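Local atomic coordinates of sensor protein (Vibrio cholerae, PDB entry 3BY9), a protein that is probably a membrane-bound histidine kinase of a two-component system, its DctB sensor domain, the part described here, binding C4-dicarboxylates such as succinate. Residues Asp236-Ser241 and Arg253-Lys258. Numbering follows the deposited sequence.
Sequences DDYIVS and RVLSPK. With CA (calcium ion), chain D.
D237 and K258 close the open end of a β-hairpin, strands 238-245 and 250-257, the two central strands of the four-stranded antiparallel sheet in the half of the sensor domain that holds the C-terminus. A calcium ion sits there, bound by D237 OD1 at 2.5 Å and by the main-chain O of K258, with four waters completing six ligands. Water 1 also donates to D237 OD2 and water 2 to D237 O, so the carboxylate and the main chain of D237 are tied to the metal shell. The D237 carboxylate, turned between its own N and carbonyl carbon (chi1 53°), crosses the lysine chain obliquely, D237 OD2 lying 3.5 Å from K258 CD. Extended throughout, the K258 chain carries its NZ past D237, 4.5 Å from D237 OD2 and too far for a salt bridge, to one with E225. Next to the metal site, K258 N donates to D237 O almost straight at the hydrogen but 34° outside the carbonyl plane, whereas the I239-S256 and S241-V254 pairs each make two bonds whose donors lie closer to the line of the C=O. Y238 and P257 form a non-hydrogen-bonded pair whose side chains diverge, yet the Y238 ring lies aslant the neighbouring strand: CE1 meets P257 CG at 3.7 Å, CD1 meets L255 CB at 3.7 Å, and L255 CD2 lies over one face, offset toward the rim. V240 and L255 run side by side, V240 CG2 to L255 CG 3.9 Å, both touching W226 of strand 223-226. I239, S241, V254 and S256 point to the other face, where H12 of helix 5-27 touches the last three. There V254 CG1 rests 3.8 Å from S241 CB.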
ATOM      1  N   ASP A 236      15.435  21.564  10.686  1.00 17.91           N
ATOM      2  CA  ASP A 236      14.291  21.674   9.774  1.00 16.58           C
ATOM      3  C   ASP A 236      13.070  21.213  10.565  1.00 20.71           C
ATOM      4  O   ASP A 236      12.726  20.034  10.554  1.00 19.04           O
ATOM      5  CB  ASP A 236      14.481  20.840   8.494  1.00 18.56           C
ATOM      6  CG  ASP A 236      14.852  19.393   8.750  1.00 19.30           C
ATOM      7  OD1 ASP A 236      15.569  19.109   9.744  1.00 19.24           O
ATOM      8  OD2 ASP A 236      14.455  18.523   7.935  1.00 20.07           O
ATOM      9  N   ASP A 237      12.448  22.156  11.266  1.00 19.78           N
ATOM     10  CA  ASP A 237      11.263  21.810  12.037  1.00 17.34           C
ATOM     11  C   ASP A 237      10.001  22.135  11.278  1.00 16.08           C
ATOM     12  O   ASP A 237       9.973  22.999  10.390  1.00 14.24           O
ATOM     13  CB  ASP A 237      11.267  22.456  13.408  1.00 17.14           C
ATOM     14  CG  ASP A 237      11.479  23.954  13.361  1.00 25.67           C
ATOM     15  OD1 ASP A 237      11.897  24.486  12.299  1.00 21.05           O
ATOM     16  OD2 ASP A 237      11.228  24.584  14.401  1.00 29.23           O
ATOM     17  N   TYR A 238       8.945  21.422  11.634  1.00 13.98           N
ATOM     18  CA  TYR A 238       7.668  21.535  10.931  1.00 12.72           C
ATOM     19  C   TYR A 238       6.462  21.571  11.805  1.00 11.18           C
ATOM     20  O   TYR A 238       6.475  20.978  12.874  1.00 13.31           O
ATOM     21  CB  TYR A 238       7.458  20.287  10.051  1.00 10.56           C
ATOM     22  CG  TYR A 238       8.371  20.250   8.857  1.00 12.93           C
ATOM     23  CD1 TYR A 238       7.937  20.698   7.629  1.00 12.13           C
ATOM     24  CD2 TYR A 238       9.694  19.835   8.995  1.00 15.37           C
ATOM     25  CE1 TYR A 238       8.777  20.750   6.528  1.00 16.46           C
ATOM     26  CE2 TYR A 238      10.576  19.900   7.884  1.00 19.55           C
ATOM     27  CZ  TYR A 238      10.095  20.354   6.666  1.00 21.35           C
ATOM     28  OH  TYR A 238      10.938  20.434   5.580  1.00 23.30           O
ATOM     29  N   ILE A 239       5.412  22.214  11.306  1.00 11.66           N
ATOM     30  CA  ILE A 239       4.106  22.152  11.990  1.00 10.34           C
ATOM     31  C   ILE A 239       3.411  20.968  11.229  1.00 11.15           C
ATOM     32  O   ILE A 239       3.332  20.977  10.013  1.00 11.73           O
ATOM     33  CB  ILE A 239       3.312  23.446  11.814  1.00 11.43           C
ATOM     34  CG1 ILE A 239       4.049  24.561  12.593  1.00 16.64           C
ATOM     35  CG2 ILE A 239       1.816  23.271  12.366  1.00 12.23           C
ATOM     36  CD1 ILE A 239       3.586  25.962  12.218  1.00 15.63           C
ATOM     37  N   VAL A 240       2.879  19.983  11.959  1.00  8.51           N
ATOM     38  CA  VAL A 240       2.368  18.766  11.294  1.00  9.46           C
ATOM     39  C   VAL A 240       0.968  18.411  11.732  1.00 11.39           C
ATOM     40  O   VAL A 240       0.712  18.373  12.945  1.00 11.71           O
ATOM     41  CB  VAL A 240       3.269  17.558  11.657  1.00 11.73           C
ATOM     42  CG1 VAL A 240       2.856  16.350  10.877  1.00 11.44           C
ATOM     43  CG2 VAL A 240       4.747  17.858  11.306  1.00  9.95           C
ATOM     44  N   SER A 241       0.056  18.239  10.777  1.00  8.30           N
ATOM     45  CA  SER A 241      -1.307  17.813  11.123  1.00 10.34           C
ATOM     46  C   SER A 241      -1.491  16.415  10.584  1.00 11.22           C
ATOM     47  O   SER A 241      -1.058  16.103   9.474  1.00 10.66           O
ATOM     48  CB  SER A 241      -2.345  18.763  10.542  1.00  9.96           C
ATOM     49  OG  SER A 241      -2.153  20.033  11.186  1.00 12.26           O
ATOM     50  N   ARG A 253      -0.233  12.691   6.739  1.00 10.12           N
ATOM     51  CA  ARG A 253       0.248  13.838   7.496  1.00  8.34           C
ATOM     52  C   ARG A 253       0.673  14.932   6.578  1.00 12.05           C
ATOM     53  O   ARG A 253       1.315  14.650   5.555  1.00 10.21           O
ATOM     54  CB  ARG A 253       1.472  13.393   8.320  1.00  8.97           C
ATOM     55  CG  ARG A 253       1.160  12.096   9.139  1.00  9.99           C
ATOM     56  CD  ARG A 253       2.360  11.746  10.031  1.00 10.87           C
ATOM     57  NE  ARG A 253       2.256  10.501  10.821  1.00 12.17           N
ATOM     58  CZ  ARG A 253       1.944  10.499  12.117  1.00 13.51           C
ATOM     59  NH1 ARG A 253       1.644  11.646  12.735  1.00 13.89           N
ATOM     60  NH2 ARG A 253       2.085   9.390  12.824  1.00 13.69           N
ATOM     61  N   VAL A 254       0.307  16.166   6.921  1.00  8.52           N
ATOM     62  CA  VAL A 254       0.725  17.309   6.101  1.00 12.28           C
ATOM     63  C   VAL A 254       1.744  18.082   6.950  1.00 11.62           C
ATOM     64  O   VAL A 254       1.542  18.317   8.157  1.00 10.49           O
ATOM     65  CB  VAL A 254      -0.493  18.181   5.677  1.00 10.84           C
ATOM     66  CG1 VAL A 254      -1.350  18.599   6.867  1.00 13.33           C
ATOM     67  CG2 VAL A 254       0.002  19.470   4.965  1.00  9.98           C
ATOM     68  N   LEU A 255       2.873  18.429   6.317  1.00  8.53           N
ATOM     69  CA  LEU A 255       3.984  19.097   7.010  1.00  8.18           C
ATOM     70  C   LEU A 255       4.255  20.452   6.387  1.00 12.24           C
ATOM     71  O   LEU A 255       4.380  20.541   5.166  1.00 11.53           O
ATOM     72  CB  LEU A 255       5.273  18.307   6.848  1.00  9.64           C
ATOM     73  CG  LEU A 255       5.513  17.019   7.615  1.00 12.25           C
ATOM     74  CD1 LEU A 255       4.478  16.013   7.153  1.00 19.22           C
ATOM     75  CD2 LEU A 255       6.904  16.464   7.309  1.00 15.83           C
ATOM     76  N   SER A 256       4.296  21.488   7.219  1.00  9.29           N
ATOM     77  CA  SER A 256       4.615  22.869   6.771  1.00 11.38           C
ATOM     78  C   SER A 256       5.817  23.344   7.566  1.00 13.66           C
ATOM     79  O   SER A 256       5.859  23.227   8.788  1.00 11.49           O
ATOM     80  CB  SER A 256       3.430  23.828   7.052  1.00 10.71           C
ATOM     81  OG  SER A 256       2.327  23.602   6.179  1.00 12.47           O
ATOM     82  N   PRO A 257       6.852  23.867   6.884  1.00 13.16           N
ATOM     83  CA  PRO A 257       8.039  24.347   7.610  1.00 15.89           C
ATOM     84  C   PRO A 257       7.626  25.367   8.662  1.00 17.86           C
ATOM     85  O   PRO A 257       6.822  26.270   8.393  1.00 18.65           O
ATOM     86  CB  PRO A 257       8.872  25.019   6.501  1.00 20.43           C
ATOM     87  CG  PRO A 257       8.541  24.183   5.282  1.00 23.78           C
ATOM     88  CD  PRO A 257       7.024  23.975   5.413  1.00 18.04           C
ATOM     89  N   LYS A 258       8.211  25.260   9.857  1.00 15.88           N
ATOM     90  CA  LYS A 258       7.882  26.188  10.934  1.00 16.00           C
ATOM     91  C   LYS A 258       8.767  27.410  10.772  1.00 23.06           C
ATOM     92  O   LYS A 258       9.973  27.277  10.894  1.00 20.74           O
ATOM     93  CB  LYS A 258       8.151  25.542  12.292  1.00 18.97           C
ATOM     94  CG  LYS A 258       7.736  26.451  13.466  1.00 22.71           C
ATOM     95  CD  LYS A 258       7.933  25.738  14.793  1.00 26.33           C
ATOM     96  CE  LYS A 258       7.577  26.657  15.957  1.00 32.53           C
ATOM     97  NZ  LYS A 258       8.095  26.050  17.207  1.00 32.62           N
TER
HETATM   98 CA    CA D   2      12.317  26.659  11.243  1.00 21.77          CA
HETATM   99  O   HOH W   1      11.855  27.176  13.578  1.00 24.72           O
HETATM  100  O   HOH W   2      11.968  24.832   9.343  1.00 22.72           O
HETATM  101  O   HOH W   3      13.195  27.340   8.950  1.00 29.93           O
HETATM  102  O   HOH W   4      14.602  26.250  11.834  1.00 25.45           O